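Long-range contacts in mitochondrial edited mRNA stability factor 1 (PDB 6NL1), which probably trims the 5' ends of mitochondrial mRNAs as a Nudix-type hydrolase and contributes to the stability of edited transcripts: residues A[123-128]-A[244-249]; A[136-141]-A[171-176]; A[204-209]-A[292-297]; A[219-224]-A[328-333]. All blocks are in the same frame, centred on the assembly; numbering follows the deposited sequence.

Overall arrangement
The four contacts spread along an elongated chain. Interaction 2 lies at one end, in the four-stranded antiparallel sheet, pairing strands 132-137 and 171-178. Interactions 3 and 4 lie on the other side of the chain's centre, about 19 Å apart between centres, and share the mixed sheet of the Nudix fold, where strands 200-207 and 216-223 are neighbours. Interaction 1 joins the two parts: helix 120-129, which runs on into strand 132-137, meets the loop before helix 250-262. Along the chain interaction 2 is nested inside interaction 1, whereas interactions 1, 3 and 4 cross one another. The N-terminal sheet is thereby tied to the Nudix part, whose strand 290-296 carries GDP-binding Y292.

Interaction 1. Residues A[123-128]-A[244-249]; sequences AELKYR and TLLYER. With SO4 (sulfate ion), chain C.
E124 reaches out of helix 120-129 to grip the backbone of L246, at the corner of a type II beta turn that runs from L245 to E248 in the loop leading to helix 250-262. The bond from L246 N to E124 OE1 is 3.0 Å long and almost straight (177°), and it uses the syn lone pair of the oxygen. With CG anti to the backbone N (chi1 -174°) and the rest of the chain extended, E124 slides past the L246 side chain in the opposite direction, and L246 CG lies 3.3 Å from E124 OE1. L246 CD1 also meets L125 CD2 at 4.1 Å, the two leucines crossing at about a right angle. One helical turn on, R128 steadies the carboxylate: its NE donates to E124 OE2 from above the carboxylate plane, in a salt bridge of 3.1 Å. A water completes the link, donating to E124 OE2 and to L246 O, each at 2.6 Å, and accepting from R128 NH2. The R128 guanidinium then passes Y247, with one face toward CE2 of the ring. Further out, helix 180-193 packs on L125, L246 and Y247, while Q196 OE1 receives the backbone N-H of Y247.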
# COMPACT_ATOMS: atom_id res chain seq x y z
N ALA A 123 -7.10 7.95 6.61
CA ALA A 123 -6.82 9.35 6.30
C ALA A 123 -7.82 9.94 5.31
O ALA A 123 -8.19 11.10 5.43
CB ALA A 123 -5.38 9.53 5.79
N GLU A 124 -8.26 9.14 4.34
CA GLU A 124 -9.26 9.65 3.41
C GLU A 124 -10.59 9.90 4.12
O GLU A 124 -11.28 10.89 3.86
CB GLU A 124 -9.47 8.72 2.20
CG GLU A 124 -10.42 9.37 1.20
CD GLU A 124 -10.68 8.56 -0.06
OE1 GLU A 124 -10.14 7.44 -0.22
OE2 GLU A 124 -11.44 9.07 -0.91
N LEU A 125 -10.96 8.99 5.02
CA LEU A 125 -12.17 9.16 5.82
C LEU A 125 -12.09 10.42 6.68
O LEU A 125 -13.07 11.14 6.83
CB LEU A 125 -12.40 7.91 6.69
CG LEU A 125 -12.85 6.68 5.88
CD1 LEU A 125 -12.70 5.37 6.64
CD2 LEU A 125 -14.29 6.84 5.42
N LYS A 126 -10.91 10.68 7.23
CA LYS A 126 -10.72 11.89 8.02
C LYS A 126 -10.85 13.13 7.14
O LYS A 126 -11.47 14.12 7.53
CB LYS A 126 -9.36 11.90 8.74
CG LYS A 126 -9.16 13.17 9.54
CD LYS A 126 -7.88 13.16 10.34
CE LYS A 126 -8.02 12.32 11.60
NZ LYS A 126 -6.75 12.30 12.37
N TYR A 127 -10.24 13.07 5.96
CA TYR A 127 -10.29 14.17 5.02
C TYR A 127 -11.74 14.49 4.65
O TYR A 127 -12.13 15.65 4.55
CB TYR A 127 -9.49 13.82 3.76
CG TYR A 127 -9.76 14.76 2.60
CD1 TYR A 127 -9.31 16.08 2.63
CD2 TYR A 127 -10.48 14.35 1.49
CE1 TYR A 127 -9.57 16.97 1.58
CE2 TYR A 127 -10.74 15.21 0.42
CZ TYR A 127 -10.28 16.53 0.48
OH TYR A 127 -10.52 17.41 -0.55
N ARG A 128 -12.54 13.45 4.45
CA ARG A 128 -13.92 13.64 4.01
C ARG A 128 -14.88 14.05 5.13
O ARG A 128 -15.83 14.77 4.87
CB ARG A 128 -14.45 12.37 3.35
CG ARG A 128 -13.87 12.07 1.96
CD ARG A 128 -14.36 10.69 1.54
NE ARG A 128 -14.08 10.34 0.15
CZ ARG A 128 -14.92 10.58 -0.86
NH1 ARG A 128 -16.08 11.19 -0.64
NH2 ARG A 128 -14.59 10.20 -2.08
N THR A 244 -6.09 2.34 -4.47
CA THR A 244 -7.39 2.84 -4.90
C THR A 244 -7.99 3.79 -3.86
O THR A 244 -8.12 3.43 -2.69
CB THR A 244 -8.40 1.69 -5.09
OG1 THR A 244 -8.49 0.95 -3.87
CG2 THR A 244 -7.96 0.74 -6.22
N LEU A 245 -8.35 4.99 -4.29
CA LEU A 245 -9.16 5.89 -3.46
C LEU A 245 -10.56 5.29 -3.34
O LEU A 245 -10.96 4.44 -4.14
CB LEU A 245 -9.24 7.28 -4.11
CG LEU A 245 -7.90 8.01 -4.32
CD1 LEU A 245 -8.07 9.21 -5.24
CD2 LEU A 245 -7.32 8.43 -2.99
N LEU A 246 -11.30 5.72 -2.32
CA LEU A 246 -12.70 5.31 -2.22
C LEU A 246 -13.42 5.66 -3.53
O LEU A 246 -13.21 6.74 -4.08
CB LEU A 246 -13.38 6.00 -1.03
CG LEU A 246 -12.85 5.64 0.37
CD1 LEU A 246 -13.51 6.47 1.45
CD2 LEU A 246 -13.05 4.15 0.64
N TYR A 247 -14.23 4.72 -4.02
CA TYR A 247 -15.03 4.91 -5.24
C TYR A 247 -14.22 4.82 -6.53
O TYR A 247 -14.78 4.89 -7.63
CB TYR A 247 -15.81 6.23 -5.20
CG TYR A 247 -16.83 6.29 -4.09
CD1 TYR A 247 -18.04 5.61 -4.19
CD2 TYR A 247 -16.59 7.03 -2.94
CE1 TYR A 247 -18.97 5.65 -3.16
CE2 TYR A 247 -17.51 7.08 -1.91
CZ TYR A 247 -18.70 6.39 -2.03
OH TYR A 247 -19.63 6.44 -1.01
N GLU A 248 -12.91 4.66 -6.42
CA GLU A 248 -12.05 4.59 -7.60
C GLU A 248 -11.94 3.16 -8.13
O GLU A 248 -11.78 2.21 -7.36
CB GLU A 248 -10.67 5.16 -7.27
CG GLU A 248 -9.81 5.46 -8.48
CD GLU A 248 -8.46 6.04 -8.10
OE1 GLU A 248 -7.92 5.69 -7.02
OE2 GLU A 248 -7.95 6.87 -8.88
N ARG A 249 -12.04 3.00 -9.44
CA ARG A 249 -11.84 1.70 -10.08
C ARG A 249 -10.36 1.33 -10.10
O ARG A 249 -9.50 2.21 -10.06
CB ARG A 249 -12.42 1.71 -11.50
CG ARG A 249 -13.94 1.75 -11.55
CD ARG A 249 -14.48 1.80 -12.99
NE ARG A 249 -13.87 0.78 -13.84
CZ ARG A 249 -14.23 -0.51 -13.85
NH1 ARG A 249 -15.20 -0.94 -13.05
NH2 ARG A 249 -13.61 -1.36 -14.66
S SO4 C . -4.76 10.44 9.86
O1 SO4 C . -4.30 11.15 11.05
O2 SO4 C . -4.90 11.39 8.76
O3 SO4 C . -3.78 9.41 9.49
O4 SO4 C . -6.05 9.80 10.14
O HOH W 1 -12.46 9.11 -3.33

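Interaction 2. Residues A[136-141]-A[171-176]; sequences EPTYPE and DITVYL
E136 OE2 is gripped from several sides: a water donates to it at 2.6 Å, R92 forms a salt bridge with it, and Y175 OH lies 3.0 Å away. E136 OE2 comes to the edge of the Y175 ring, near the ring plane, with the carboxylate turned 83° to the ring. What brings it there is chi1 of 67°, which sets CG between the backbone N and the carbonyl carbon, so the extended chain runs beside T173, pointing the same way. The same water reaches T173 OG1 at 2.9 Å. T173 OG1 lies 2.8 Å from T138 OG1, and Q105 bonds to both. Beneath these side chains, E136 and T173 form a hydrogen-bonded antiparallel pair between strands 132-137 and 171-178, with T173 N donating to E136 O at 2.9 Å. At P137 the strand ends, and T138 N bonds to D171 O at 3.0 Å from above the carbonyl plane. D171 OD2, hydrogen-bonded to Y164 OH, lies at the edge of the Y139 ring, 3.6 Å from Y139 CD2. Hydroxyls, the E136 carboxylate and water thus add to the backbone pairing at this strand end, and R92 probably favours a charged E136.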
# COMPACT_ATOMS: atom_id res chain seq x y z
N GLU A 136 -7.67 -1.78 16.87
CA GLU A 136 -6.85 -2.64 17.73
C GLU A 136 -7.36 -4.07 17.63
O GLU A 136 -8.55 -4.29 17.41
CB GLU A 136 -6.91 -2.18 19.20
CG GLU A 136 -8.30 -2.37 19.82
CD GLU A 136 -8.49 -1.71 21.19
OE1 GLU A 136 -7.62 -0.91 21.60
OE2 GLU A 136 -9.52 -1.99 21.85
N PRO A 137 -6.46 -5.04 17.78
CA PRO A 137 -6.95 -6.41 17.91
C PRO A 137 -7.73 -6.52 19.21
O PRO A 137 -7.29 -6.03 20.25
CB PRO A 137 -5.66 -7.24 17.98
CG PRO A 137 -4.57 -6.33 17.45
CD PRO A 137 -5.00 -4.96 17.87
N THR A 138 -8.89 -7.15 19.16
CA THR A 138 -9.71 -7.33 20.35
C THR A 138 -9.11 -8.34 21.34
O THR A 138 -9.29 -8.20 22.54
CB THR A 138 -11.11 -7.80 19.94
OG1 THR A 138 -11.56 -6.99 18.84
CG2 THR A 138 -12.08 -7.71 21.12
N TYR A 139 -8.42 -9.35 20.83
CA TYR A 139 -7.82 -10.39 21.68
C TYR A 139 -6.37 -10.62 21.27
O TYR A 139 -6.04 -11.66 20.71
CB TYR A 139 -8.59 -11.71 21.55
CG TYR A 139 -10.08 -11.55 21.79
CD1 TYR A 139 -10.57 -11.23 23.05
CD2 TYR A 139 -10.99 -11.71 20.75
CE1 TYR A 139 -11.92 -11.07 23.28
CE2 TYR A 139 -12.36 -11.55 20.97
CZ TYR A 139 -12.81 -11.23 22.24
OH TYR A 139 -14.15 -11.07 22.46
N PRO A 140 -5.50 -9.63 21.55
CA PRO A 140 -4.11 -9.61 21.07
C PRO A 140 -3.28 -10.83 21.48
O PRO A 140 -2.36 -11.21 20.76
CB PRO A 140 -3.53 -8.32 21.71
CG PRO A 140 -4.51 -7.97 22.84
CD PRO A 140 -5.84 -8.42 22.33
N GLU A 141 -3.59 -11.42 22.63
CA GLU A 141 -2.84 -12.57 23.10
C GLU A 141 -2.96 -13.72 22.10
O GLU A 141 -2.06 -14.54 21.99
CB GLU A 141 -3.35 -13.03 24.47
CG GLU A 141 -3.33 -11.95 25.54
CD GLU A 141 -1.92 -11.49 25.86
OE1 GLU A 141 -1.04 -12.35 26.10
OE2 GLU A 141 -1.69 -10.26 25.87
N ASP A 171 -10.20 -10.79 15.16
CA ASP A 171 -11.14 -9.84 15.75
C ASP A 171 -10.52 -8.45 15.88
O ASP A 171 -9.43 -8.30 16.45
CB ASP A 171 -11.62 -10.32 17.11
CG ASP A 171 -12.40 -11.61 17.04
OD1 ASP A 171 -13.58 -11.55 16.63
OD2 ASP A 171 -11.84 -12.67 17.37
N ILE A 172 -11.22 -7.45 15.38
CA ILE A 172 -10.73 -6.08 15.41
C ILE A 172 -11.79 -5.15 15.99
O ILE A 172 -12.97 -5.23 15.63
CB ILE A 172 -10.34 -5.57 14.00
CG1 ILE A 172 -9.24 -6.46 13.39
CG2 ILE A 172 -9.88 -4.09 14.06
CD1 ILE A 172 -7.86 -6.33 14.08
N THR A 173 -11.38 -4.30 16.92
CA THR A 173 -12.27 -3.27 17.44
C THR A 173 -11.86 -1.94 16.81
O THR A 173 -10.70 -1.52 16.93
CB THR A 173 -12.18 -3.15 18.97
OG1 THR A 173 -12.39 -4.44 19.56
CG2 THR A 173 -13.24 -2.19 19.50
N VAL A 174 -12.81 -1.28 16.15
CA VAL A 174 -12.56 -0.00 15.51
C VAL A 174 -13.23 1.11 16.30
O VAL A 174 -14.41 1.01 16.64
CB VAL A 174 -13.12 0.00 14.07
CG1 VAL A 174 -12.92 1.37 13.41
CG2 VAL A 174 -12.47 -1.11 13.24
N TYR A 175 -12.49 2.16 16.61
CA TYR A 175 -13.06 3.32 17.29
C TYR A 175 -13.14 4.52 16.36
O TYR A 175 -12.23 4.77 15.57
CB TYR A 175 -12.23 3.70 18.51
CG TYR A 175 -12.15 2.64 19.58
CD1 TYR A 175 -12.98 2.69 20.70
CD2 TYR A 175 -11.24 1.60 19.48
CE1 TYR A 175 -12.89 1.72 21.67
CE2 TYR A 175 -11.15 0.64 20.44
CZ TYR A 175 -11.97 0.70 21.53
OH TYR A 175 -11.87 -0.28 22.49
N LEU A 176 -14.24 5.26 16.46
CA LEU A 176 -14.43 6.48 15.68
C LEU A 176 -14.58 7.65 16.64
O LEU A 176 -15.39 7.60 17.57
CB LEU A 176 -15.66 6.38 14.78
CG LEU A 176 -15.91 5.15 13.89
CD1 LEU A 176 -17.15 5.39 13.05
CD2 LEU A 176 -14.74 4.85 12.99
O HOH W 2 -11.13 -3.95 22.13
O HOH W 3 -8.02 -10.06 18.07

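Interaction 3. Residues A[204-209]-A[292-297]; sequences GIFRRL and YFVAEV. With SO4 (sulfate ion), chain D; SO4 (sulfate ion), chain B.
I205 and V297 pack closely on the buried face of the sheet, with I205 CG2 3.6 Å from V297 CG2. I205 CD1 lies against A295 CB, and helix 250-262 is behind. The parallel strands 200-207 and 290-296 belong to the mixed sheet of the Nudix fold, and four backbone bonds join them, from G204 N to F293 O (2.8 Å) through to V297 N to F206 O. The other face is the solvent side, where E296 and R208 are exposed and waters add to the bonding. There chi1 of 72° swings the F206 ring across to E296, whose CB lies over the ring face, 3.9 Å from its centroid. R208 crosses E296 at about a right angle in a salt bridge, R208 NE meeting E296 OE1 at 3.1 Å from above the carboxylate plane. The edge of the F206 ring, at CE2, meets one face of this guanidinium, off toward its rim. One water joins R208 N, E296 OE2 and V297 O; another links R208 NH2 to E296 OE1. R207, held by E216, and Y292 OH each bind a sulfate, both probably from the crystallisation liquor. Y292 binds GDP in another structure, so its sulfate suggests a place suited to anionic groups.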
# COMPACT_ATOMS: atom_id res chain seq x y z
N GLY A 204 2.79 -2.33 -13.74
CA GLY A 204 4.08 -2.74 -14.26
C GLY A 204 4.33 -2.22 -15.67
O GLY A 204 3.94 -2.85 -16.67
N ILE A 205 4.96 -1.06 -15.74
CA ILE A 205 5.44 -0.51 -17.00
C ILE A 205 6.67 -1.29 -17.42
O ILE A 205 7.58 -1.51 -16.61
CB ILE A 205 5.79 0.97 -16.82
CG1 ILE A 205 4.51 1.79 -16.65
CG2 ILE A 205 6.54 1.49 -18.01
CD1 ILE A 205 3.68 1.88 -17.92
N PHE A 206 6.70 -1.74 -18.68
CA PHE A 206 7.85 -2.50 -19.17
C PHE A 206 8.25 -2.06 -20.57
O PHE A 206 7.45 -1.52 -21.33
CB PHE A 206 7.60 -4.02 -19.12
CG PHE A 206 6.61 -4.52 -20.17
CD1 PHE A 206 5.25 -4.59 -19.90
CD2 PHE A 206 7.06 -4.91 -21.43
CE1 PHE A 206 4.34 -5.05 -20.87
CE2 PHE A 206 6.16 -5.38 -22.40
CZ PHE A 206 4.80 -5.44 -22.12
N ARG A 207 9.52 -2.27 -20.91
CA ARG A 207 9.97 -2.04 -22.28
C ARG A 207 10.62 -3.32 -22.79
O ARG A 207 11.13 -4.13 -22.01
CB ARG A 207 10.94 -0.86 -22.34
CG ARG A 207 12.28 -1.12 -21.65
CD ARG A 207 13.24 0.05 -21.83
NE ARG A 207 14.52 -0.18 -21.17
CZ ARG A 207 15.53 0.68 -21.16
NH1 ARG A 207 15.42 1.85 -21.79
NH2 ARG A 207 16.66 0.38 -20.53
N ARG A 208 10.61 -3.50 -24.11
CA ARG A 208 11.26 -4.65 -24.72
C ARG A 208 12.61 -4.25 -25.29
O ARG A 208 12.73 -3.21 -25.95
CB ARG A 208 10.38 -5.22 -25.83
CG ARG A 208 8.99 -5.63 -25.37
CD ARG A 208 8.24 -6.38 -26.48
NE ARG A 208 6.86 -6.68 -26.09
CZ ARG A 208 6.50 -7.74 -25.38
NH1 ARG A 208 7.40 -8.63 -24.97
NH2 ARG A 208 5.22 -7.91 -25.07
N LEU A 209 13.63 -5.05 -25.03
CA LEU A 209 14.93 -4.81 -25.63
C LEU A 209 15.07 -5.69 -26.87
O LEU A 209 14.59 -6.83 -26.89
CB LEU A 209 16.04 -5.08 -24.62
N TYR A 292 -2.35 -6.21 -9.92
CA TYR A 292 -1.30 -5.95 -10.88
C TYR A 292 -1.85 -5.66 -12.27
O TYR A 292 -2.91 -6.17 -12.66
CB TYR A 292 -0.31 -7.13 -10.93
CG TYR A 292 0.56 -7.18 -9.71
CD1 TYR A 292 1.77 -6.50 -9.67
CD2 TYR A 292 0.15 -7.86 -8.57
CE1 TYR A 292 2.57 -6.52 -8.53
CE2 TYR A 292 0.94 -7.88 -7.42
CZ TYR A 292 2.15 -7.20 -7.41
OH TYR A 292 2.95 -7.22 -6.29
N PHE A 293 -1.10 -4.83 -12.99
CA PHE A 293 -1.40 -4.49 -14.38
C PHE A 293 -0.06 -4.46 -15.11
O PHE A 293 0.98 -4.28 -14.47
CB PHE A 293 -2.04 -3.09 -14.46
CG PHE A 293 -3.34 -2.98 -13.72
CD1 PHE A 293 -4.55 -3.10 -14.40
CD2 PHE A 293 -3.35 -2.77 -12.34
CE1 PHE A 293 -5.76 -3.00 -13.72
CE2 PHE A 293 -4.55 -2.67 -11.65
CZ PHE A 293 -5.76 -2.79 -12.34
N VAL A 294 -0.08 -4.66 -16.42
CA VAL A 294 1.12 -4.42 -17.22
C VAL A 294 0.81 -3.48 -18.37
O VAL A 294 -0.33 -3.43 -18.85
CB VAL A 294 1.72 -5.72 -17.82
CG1 VAL A 294 2.16 -6.67 -16.71
CG2 VAL A 294 0.74 -6.38 -18.79
N ALA A 295 1.82 -2.73 -18.80
CA ALA A 295 1.69 -1.91 -19.99
C ALA A 295 3.06 -1.70 -20.61
O ALA A 295 4.04 -1.42 -19.90
CB ALA A 295 1.05 -0.56 -19.66
N GLU A 296 3.14 -1.85 -21.92
CA GLU A 296 4.38 -1.61 -22.63
C GLU A 296 4.51 -0.14 -22.98
O GLU A 296 3.54 0.49 -23.39
CB GLU A 296 4.48 -2.47 -23.89
CG GLU A 296 5.76 -2.22 -24.66
CD GLU A 296 5.99 -3.17 -25.83
OE1 GLU A 296 5.16 -4.09 -26.05
OE2 GLU A 296 7.00 -2.98 -26.52
N VAL A 297 5.71 0.41 -22.80
CA VAL A 297 6.04 1.73 -23.31
C VAL A 297 7.23 1.64 -24.26
O VAL A 297 7.98 0.65 -24.24
CB VAL A 297 6.35 2.72 -22.17
CG1 VAL A 297 5.13 2.90 -21.29
CG2 VAL A 297 7.55 2.24 -21.35
S SO4 D . 18.72 3.59 -21.09
O1 SO4 D . 19.80 4.49 -21.48
O2 SO4 D . 18.23 3.96 -19.76
O3 SO4 D . 17.63 3.71 -22.07
O4 SO4 D . 19.22 2.22 -21.09
S SO4 B . 5.70 -4.69 -5.96
O1 SO4 B . 5.80 -3.34 -6.47
O2 SO4 B . 4.99 -4.62 -4.67
O3 SO4 B . 4.98 -5.57 -6.87
O4 SO4 B . 7.03 -5.25 -5.77
O HOH W 4 9.07 -1.60 -25.62
O HOH W 5 2.86 -5.69 -25.37

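Interaction 4. Residues A[219-224]-A[328-333]; sequences MLRRIN and PIDRAW
R221 and W333 bury the largest areas here. From strand 216-223 the arginine runs across the indole face, sliding past W333 in the opposite direction. R221 CD sits over the centre of the ring system, 3.3 Å from W333 CD2, in a CH-pi contact with the five-membered ring, while R221 CG lies nearer the six-membered ring, 3.6 Å from W333 CH2. The bend at chi3 (72°) turns the end of the chain so that CZ stays over the five-membered ring, 4.9 Å from its centroid, as a cation-pi partner. The guanidinium stands steeply on the indole, with the planes 78° apart. R221 NH1 and NH2 both donate to D330 OD1 in a salt bridge, at 2.9 and 3.0 Å, and OD1 lies close to the guanidinium plane. NH1 meets the anti lone pair, while NH2 arrives nearly along the C-O axis. In the Nudix part of the chain, this contact lays helix 328-336 against the mixed sheet, with its strand and helix segments at 123° and 11.4 Å between axes. I329 CG2 lies over the centre of one guanidinium face, an apolar cover for the charge while D330 holds its edge. D330's other oxygen accepts from S325. The indole has W317 as a ring neighbour and touches A344 and M346 of strand 343-346. W333 CH2, its far corner, comes edge-on to M219 O at 3.4 Å.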
# COMPACT_ATOMS: atom_id res chain seq x y z
N MET A 219 11.30 0.54 -12.12
CA MET A 219 11.21 0.42 -10.67
C MET A 219 11.65 1.69 -9.92
O MET A 219 12.46 2.46 -10.43
CB MET A 219 12.05 -0.78 -10.21
CG MET A 219 11.63 -2.07 -10.91
SD MET A 219 12.11 -3.53 -9.99
CE MET A 219 13.79 -3.13 -9.58
N LEU A 220 11.10 1.88 -8.72
CA LEU A 220 11.47 2.99 -7.85
C LEU A 220 11.81 2.43 -6.48
O LEU A 220 11.50 1.28 -6.18
CB LEU A 220 10.30 3.96 -7.65
CG LEU A 220 9.65 4.67 -8.84
CD1 LEU A 220 8.42 3.92 -9.29
CD2 LEU A 220 9.28 6.11 -8.44
N ARG A 221 12.44 3.25 -5.64
CA ARG A 221 12.69 2.87 -4.26
C ARG A 221 12.08 3.91 -3.33
O ARG A 221 12.54 5.04 -3.26
CB ARG A 221 14.18 2.72 -4.01
CG ARG A 221 14.81 1.57 -4.84
CD ARG A 221 16.26 1.36 -4.49
NE ARG A 221 16.43 0.73 -3.18
CZ ARG A 221 17.60 0.69 -2.55
NH1 ARG A 221 18.68 1.22 -3.11
NH2 ARG A 221 17.70 0.11 -1.36
N ARG A 222 11.02 3.52 -2.63
CA ARG A 222 10.29 4.42 -1.77
C ARG A 222 10.86 4.37 -0.35
O ARG A 222 11.03 3.29 0.22
CB ARG A 222 8.81 4.05 -1.75
CG ARG A 222 7.91 5.02 -0.96
CD ARG A 222 6.52 4.41 -0.76
NE ARG A 222 6.62 3.14 -0.03
CZ ARG A 222 5.79 2.11 -0.18
NH1 ARG A 222 4.79 2.16 -1.05
NH2 ARG A 222 5.98 1.01 0.54
N ILE A 223 11.13 5.54 0.21
CA ILE A 223 11.62 5.64 1.57
C ILE A 223 10.42 5.65 2.48
O ILE A 223 9.54 6.49 2.34
CB ILE A 223 12.45 6.91 1.75
CG1 ILE A 223 13.61 6.92 0.74
CG2 ILE A 223 12.94 7.07 3.21
CD1 ILE A 223 14.36 8.26 0.65
N ASN A 224 10.36 4.70 3.40
CA ASN A 224 9.19 4.57 4.26
C ASN A 224 9.34 5.34 5.57
O ASN A 224 10.45 5.66 5.98
CB ASN A 224 8.88 3.09 4.48
CG ASN A 224 8.58 2.36 3.18
OD1 ASN A 224 7.69 2.76 2.44
ND2 ASN A 224 9.34 1.29 2.88
N PRO A 328 23.53 -5.76 -2.26
CA PRO A 328 23.55 -5.96 -3.72
C PRO A 328 22.54 -5.06 -4.47
O PRO A 328 22.84 -4.56 -5.55
CB PRO A 328 23.17 -7.45 -3.90
CG PRO A 328 23.50 -8.09 -2.58
CD PRO A 328 23.27 -7.02 -1.53
N ILE A 329 21.36 -4.87 -3.90
CA ILE A 329 20.38 -3.97 -4.51
C ILE A 329 20.87 -2.52 -4.56
O ILE A 329 20.68 -1.83 -5.56
CB ILE A 329 18.99 -4.08 -3.83
CG1 ILE A 329 18.37 -5.45 -4.14
CG2 ILE A 329 18.06 -2.95 -4.31
CD1 ILE A 329 17.27 -5.85 -3.19
N ASP A 330 21.51 -2.05 -3.48
CA ASP A 330 22.08 -0.70 -3.50
C ASP A 330 23.05 -0.54 -4.67
O ASP A 330 23.00 0.45 -5.39
CB ASP A 330 22.79 -0.35 -2.19
CG ASP A 330 21.84 -0.07 -1.03
OD1 ASP A 330 20.65 0.27 -1.25
OD2 ASP A 330 22.29 -0.19 0.13
N ARG A 331 23.94 -1.52 -4.86
CA ARG A 331 24.96 -1.43 -5.91
C ARG A 331 24.36 -1.50 -7.31
O ARG A 331 24.79 -0.79 -8.22
CB ARG A 331 26.04 -2.50 -5.72
CG ARG A 331 26.66 -2.49 -4.32
CD ARG A 331 27.95 -3.32 -4.23
NE ARG A 331 27.73 -4.73 -4.56
CZ ARG A 331 27.40 -5.67 -3.67
NH1 ARG A 331 27.24 -5.37 -2.39
NH2 ARG A 331 27.24 -6.92 -4.08
N ALA A 332 23.36 -2.36 -7.48
CA ALA A 332 22.65 -2.43 -8.76
C ALA A 332 21.93 -1.10 -9.00
O ALA A 332 21.88 -0.60 -10.12
CB ALA A 332 21.66 -3.59 -8.75
N TRP A 333 21.36 -0.53 -7.95
CA TRP A 333 20.67 0.75 -8.03
C TRP A 333 21.63 1.87 -8.45
O TRP A 333 21.31 2.69 -9.31
CB TRP A 333 20.01 1.08 -6.69
CG TRP A 333 18.99 2.17 -6.77
CD1 TRP A 333 19.12 3.44 -6.29
CD2 TRP A 333 17.69 2.10 -7.36
NE1 TRP A 333 17.97 4.16 -6.55
CE2 TRP A 333 17.08 3.36 -7.21
CE3 TRP A 333 16.98 1.08 -8.02
CZ2 TRP A 333 15.80 3.64 -7.68
CZ3 TRP A 333 15.70 1.36 -8.48
CH2 TRP A 333 15.13 2.62 -8.30